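Side-chain contacts in putative nucleoside-diphosphate-sugar epimerase (Staphylococcus aureus subsp. aureus, PDB 3E48), which is of unknown function but probably binds NAD(P)(H) through a Rossmann-type domain, and is named as a putative epimerase of nucleotide-linked sugars: residues B[74-78]-B[79-83]; B[170-173]-B[174-178]. All coordinates share one frame; numbering follows the deposited sequence.

Contact 1: residues B[74-78]-B[79-83]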
loop_
_atom_site.group_PDB
_atom_site.type_symbol
_atom_site.label_atom_id
_atom_site.label_comp_id
_atom_site.label_asym_id
_atom_site.label_seq_id
_atom_site.Cartn_x
_atom_site.Cartn_y
_atom_site.Cartn_z
ATOM N N SER B 74 -9.390 -8.254 -9.510
ATOM C CA SER B 74 -10.556 -9.084 -9.213
ATOM C C SER B 74 -11.243 -8.517 -7.973
ATOM O O SER B 74 -10.811 -7.497 -7.438
ATOM C CB SER B 74 -10.131 -10.527 -8.931
ATOM O OG SER B 74 -9.430 -10.625 -7.696
ATOM N N ILE B 75 -12.307 -9.176 -7.518
ATOM C CA ILE B 75 -13.021 -8.724 -6.326
ATOM C C ILE B 75 -12.723 -9.609 -5.121
ATOM O O ILE B 75 -13.388 -9.507 -4.096
ATOM C CB ILE B 75 -14.559 -8.682 -6.545
ATOM C CG1 ILE B 75 -15.032 -9.940 -7.273
ATOM C CG2 ILE B 75 -14.938 -7.434 -7.324
ATOM C CD1 ILE B 75 -15.056 -11.187 -6.421
ATOM N N ILE B 76 -11.723 -10.474 -5.249
ATOM C CA ILE B 76 -11.342 -11.372 -4.163
ATOM C C ILE B 76 -10.958 -10.583 -2.912
ATOM O O ILE B 76 -10.321 -9.533 -3.004
ATOM C CB ILE B 76 -10.139 -12.256 -4.569
ATOM C CG1 ILE B 76 -10.530 -13.176 -5.736
ATOM C CG2 ILE B 76 -9.648 -13.062 -3.373
ATOM C CD1 ILE B 76 -11.682 -14.115 -5.436
ATOM N N HIS B 77 -11.349 -11.087 -1.744
ATOM C CA HIS B 77 -11.025 -10.431 -0.479
ATOM C C HIS B 77 -10.688 -11.488 0.571
ATOM O O HIS B 77 -11.068 -12.650 0.430
ATOM C CB HIS B 77 -12.206 -9.580 0.003
ATOM C CG HIS B 77 -13.462 -10.362 0.235
ATOM N ND1 HIS B 77 -14.191 -10.923 -0.793
ATOM C CD2 HIS B 77 -14.108 -10.694 1.378
ATOM C CE1 HIS B 77 -15.229 -11.566 -0.293
ATOM N NE2 HIS B 77 -15.203 -11.444 1.023
ATOM N N PRO B 78 -9.946 -11.108 1.624
ATOM C CA PRO B 78 -9.401 -9.776 1.907
ATOM C C PRO B 78 -8.139 -9.516 1.083
ATOM O O PRO B 78 -7.845 -10.257 0.142
ATOM C CB PRO B 78 -9.120 -9.838 3.406
ATOM C CG PRO B 78 -8.687 -11.248 3.586
ATOM C CD PRO B 78 -9.692 -12.021 2.753
ATOM N N SER B 79 -7.386 -8.480 1.446
ATOM C CA SER B 79 -6.168 -8.127 0.720
ATOM C C SER B 79 -5.142 -9.249 0.568
ATOM O O SER B 79 -4.567 -9.429 -0.508
ATOM C CB SER B 79 -5.490 -6.918 1.371
ATOM O OG SER B 79 -6.274 -5.747 1.202
ATOM N N PHE B 80 -4.906 -10.009 1.634
ATOM C CA PHE B 80 -3.919 -11.083 1.577
ATOM C C PHE B 80 -4.236 -12.113 0.500
ATOM O O PHE B 80 -3.333 -12.670 -0.123
ATOM C CB PHE B 80 -3.817 -11.796 2.927
ATOM C CG PHE B 80 -2.683 -12.780 3.002
ATOM C CD1 PHE B 80 -1.367 -12.341 3.114
ATOM C CD2 PHE B 80 -2.927 -14.150 2.943
ATOM C CE1 PHE B 80 -0.311 -13.250 3.169
ATOM C CE2 PHE B 80 -1.878 -15.067 2.997
ATOM C CZ PHE B 80 -0.569 -14.616 3.110
ATOM N N LYS B 81 -5.521 -12.369 0.288
ATOM C CA LYS B 81 -5.936 -13.343 -0.707
ATOM C C LYS B 81 -5.859 -12.814 -2.134
ATOM O O LYS B 81 -5.714 -13.595 -3.074
ATOM C CB LYS B 81 -7.355 -13.828 -0.410
ATOM C CG LYS B 81 -7.442 -14.790 0.770
ATOM C CD LYS B 81 -8.864 -15.311 0.969
ATOM C CE LYS B 81 -9.423 -15.921 -0.313
ATOM N NZ LYS B 81 -8.591 -17.046 -0.828
ATOM N N ARG B 82 -5.938 -11.497 -2.305
ATOM C CA ARG B 82 -5.885 -10.931 -3.648
ATOM C C ARG B 82 -4.454 -10.625 -4.118
ATOM O O ARG B 82 -4.177 -10.657 -5.311
ATOM C CB ARG B 82 -6.750 -9.665 -3.732
ATOM C CG ARG B 82 -7.016 -9.214 -5.164
ATOM C CD ARG B 82 -7.706 -7.861 -5.248
ATOM N NE ARG B 82 -9.044 -7.845 -4.660
ATOM C CZ ARG B 82 -9.849 -6.786 -4.679
ATOM N NH1 ARG B 82 -9.448 -5.663 -5.259
ATOM N NH2 ARG B 82 -11.054 -6.839 -4.115
ATOM N N ILE B 83 -3.552 -10.343 -3.182
ATOM C CA ILE B 83 -2.154 -10.039 -3.497
ATOM C C ILE B 83 -1.484 -10.883 -4.588
ATOM O O ILE B 83 -0.801 -10.346 -5.459
ATOM C CB ILE B 83 -1.269 -10.144 -2.223
ATOM C CG1 ILE B 83 -1.674 -9.066 -1.231
ATOM C CG2 ILE B 83 0.204 -10.013 -2.587
ATOM C CD1 ILE B 83 -1.619 -7.673 -1.803
#
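Arg82 reaches back from the short helix 79-82 into the loop that follows strand 68-71 of the Rossmann-type sheet, and its guanidinium takes hold of the carbonyl of Ile76. Arg82 NE lies 2.7 Å from Ile76 O, which sits close to the guanidinium plane; Arg82 NH2 adds a weak second bond to the same oxygen. CG stands anti to the backbone N (chi1 -166°), and the bend at chi3 brings the guanidinium edge to Ile76 O and one face to Ser74 O. That oxygen sits over the centre of the face, 3.0 Å from Arg82 CZ, but not in line with any N-H. This buried end is packed further by Met117 and by Tyr120, which makes a cation-pi contact with Arg82.

The solvent side is looser. Lys81 sets its CB against Ile76 CG2, the two side chains crossing nearly at right angles, and its CD 3.8 Å from Pro78 CD, before its bent end turns away. Pro78, after a cis peptide, is the N-cap residue, and its O receives weak bonds from the backbone N of Lys81 and Arg82. The charge of Arg82 is thus met by backbone carbonyls and an aromatic ring, with no carboxylate bonded to it across this contact.

Contact 2: residues B[170-173]-B[174-178]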
loop_
_atom_site.group_PDB
_atom_site.type_symbol
_atom_site.label_atom_id
_atom_site.label_comp_id
_atom_site.label_asym_id
_atom_site.label_seq_id
_atom_site.Cartn_x
_atom_site.Cartn_y
_atom_site.Cartn_z
ATOM N N ASN B 170 -16.631 10.944 -3.881
ATOM C CA ASN B 170 -16.608 11.203 -5.308
ATOM C C ASN B 170 -17.061 9.963 -6.069
ATOM O O ASN B 170 -16.590 8.849 -5.824
ATOM C CB ASN B 170 -15.222 11.647 -5.765
ATOM C CG ASN B 170 -15.233 12.179 -7.180
ATOM O OD1 ASN B 170 -15.165 11.415 -8.136
ATOM N ND2 ASN B 170 -15.342 13.496 -7.320
ATOM N N TYR B 171 -17.999 10.190 -6.986
ATOM C CA TYR B 171 -18.609 9.148 -7.808
ATOM C C TYR B 171 -18.370 9.371 -9.292
ATOM O O TYR B 171 -18.232 10.505 -9.739
ATOM C CB TYR B 171 -20.122 9.142 -7.610
ATOM C CG TYR B 171 -20.617 8.509 -6.340
ATOM C CD1 TYR B 171 -20.936 7.153 -6.301
ATOM C CD2 TYR B 171 -20.824 9.273 -5.191
ATOM C CE1 TYR B 171 -21.457 6.570 -5.156
ATOM C CE2 TYR B 171 -21.343 8.700 -4.034
ATOM C CZ TYR B 171 -21.659 7.346 -4.026
ATOM O OH TYR B 171 -22.181 6.768 -2.892
ATOM N N ILE B 172 -18.375 8.280 -10.053
ATOM C CA ILE B 172 -18.184 8.341 -11.502
ATOM C C ILE B 172 -18.784 7.070 -12.130
ATOM O O ILE B 172 -18.780 6.005 -11.507
ATOM C CB ILE B 172 -16.672 8.478 -11.848
ATOM C CG1 ILE B 172 -16.483 8.622 -13.359
ATOM C CG2 ILE B 172 -15.898 7.267 -11.322
ATOM C CD1 ILE B 172 -15.059 8.959 -13.760
ATOM N N THR B 173 -19.316 7.178 -13.346
ATOM C CA THR B 173 -19.913 6.016 -14.004
ATOM C C THR B 173 -18.837 5.096 -14.562
ATOM O O THR B 173 -17.701 5.519 -14.793
ATOM C CB THR B 173 -20.822 6.410 -15.199
ATOM O OG1 THR B 173 -20.026 7.011 -16.226
ATOM C CG2 THR B 173 -21.909 7.373 -14.766
ATOM N N ARG B 174 -19.190 3.831 -14.769
ATOM C CA ARG B 174 -18.238 2.896 -15.343
ATOM C C ARG B 174 -17.983 3.352 -16.772
ATOM O O ARG B 174 -16.866 3.256 -17.272
ATOM C CB ARG B 174 -18.788 1.467 -15.360
ATOM C CG ARG B 174 -18.931 0.828 -13.994
ATOM C CD ARG B 174 -18.861 -0.683 -14.098
ATOM N NE ARG B 174 -19.047 -1.313 -12.796
ATOM C CZ ARG B 174 -20.228 -1.631 -12.281
ATOM N NH1 ARG B 174 -21.340 -1.387 -12.962
ATOM N NH2 ARG B 174 -20.299 -2.176 -11.075
ATOM N N ASN B 175 -19.028 3.847 -17.432
ATOM C CA ASN B 175 -18.876 4.321 -18.800
ATOM C C ASN B 175 -17.779 5.381 -18.885
ATOM O O ASN B 175 -16.932 5.339 -19.784
ATOM C CB ASN B 175 -20.191 4.906 -19.321
ATOM C CG ASN B 175 -20.052 5.492 -20.716
ATOM O OD1 ASN B 175 -19.709 4.788 -21.666
ATOM N ND2 ASN B 175 -20.312 6.789 -20.843
ATOM N N ASP B 176 -17.782 6.328 -17.949
ATOM C CA ASP B 176 -16.769 7.380 -17.952
ATOM C C ASP B 176 -15.375 6.867 -17.602
ATOM O O ASP B 176 -14.375 7.355 -18.139
ATOM C CB ASP B 176 -17.164 8.525 -17.011
ATOM C CG ASP B 176 -18.266 9.403 -17.592
ATOM O OD1 ASP B 176 -18.473 9.378 -18.826
ATOM O OD2 ASP B 176 -18.915 10.135 -16.820
ATOM N N ILE B 177 -15.295 5.889 -16.705
ATOM C CA ILE B 177 -13.995 5.332 -16.356
ATOM C C ILE B 177 -13.453 4.691 -17.625
ATOM O O ILE B 177 -12.298 4.894 -17.993
ATOM C CB ILE B 177 -14.120 4.262 -15.255
ATOM C CG1 ILE B 177 -14.465 4.942 -13.928
ATOM C CG2 ILE B 177 -12.816 3.460 -15.144
ATOM C CD1 ILE B 177 -14.846 3.982 -12.837
ATOM N N ALA B 178 -14.308 3.932 -18.305
ATOM C CA ALA B 178 -13.902 3.271 -19.537
ATOM C C ALA B 178 -13.457 4.281 -20.590
ATOM O O ALA B 178 -12.488 4.036 -21.307
ATOM C CB ALA B 178 -15.040 2.407 -20.073
HETATM O O HOH W 1 -19.625 9.980 -14.308
HETATM O O HOH W 2 -21.110 8.187 -18.349
#
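Thr173 caps the helix that starts at Arg174: its OG1 accepts from the backbone N of Asp176 at 2.9 Å, with an N-H...O angle of 156°. The side chain manages this by placing OG1 between its own backbone N and carbonyl carbon (chi1 65°), which turns the hydroxyl over the first turn and sends CG2 to the side opposite the carbonyl carbon. One residue further on, Ile177 N bonds to Thr173 O at 3.1 Å, the first regular bond of the helix. This is a beta-alpha connection with an N-cap threonine, joining strand 168-172 to helix 174-186 in the NAD(P)H-binding range.

Asp176 folds back over the cap, its CG beside its own backbone N (chi1 -75°) and 3.3 Å from Thr173 OG1. The carboxylate does not bond directly to Thr173: a water accepts a hydrogen bond from Thr173 N and donates to Asp176 OD2 at 2.6 Å, standing where the direct bond of a capping box would be. OD2 also accepts from Gln271 N. A second water joins Thr173 OG1 to Asn175 ND2.

Beneath this polar layer Ile172 lies extended, both its torsions near 180°, and slants across the side chains of Asp176 and Ile177. Its CG1 meets Asp176 CB, while Ile172 CG2 packs against Ile177 CD1 at 3.8 Å. Ile172 also touches Ala141, and Ile177 touches Tyr143, both on the neighbouring strand 134-143. Arg174 points off to a cation-pi contact with Tyr143. At the helix start, Asp176 N is thus paired with a hydroxyl, Ile177 N with a carbonyl and Arg174 N with Asp145 OD1, and the nearby Asp176 carboxylate is consistent with a favourable interaction with the helix dipole.

Both contacts lie where the chain enters a helix within the NAD(P)H-binding range, but at different depths. Contact 2 is buried, its centre about 8 Å from the centre of the chain, and joins a strand of the main sheet to the helix that follows it; contact 1 is only partly buried, its centre about 15 Å from that of the chain, and joins a loop to a short helix whose Ser79 and Phe80 pack on Tyr123 of the second subunit. Contact 1 is held by an arginine on a loop carbonyl, contact 2 by a true threonine cap with waters, over an isoleucine pair. Their centres are about 22 Å apart and they do not touch.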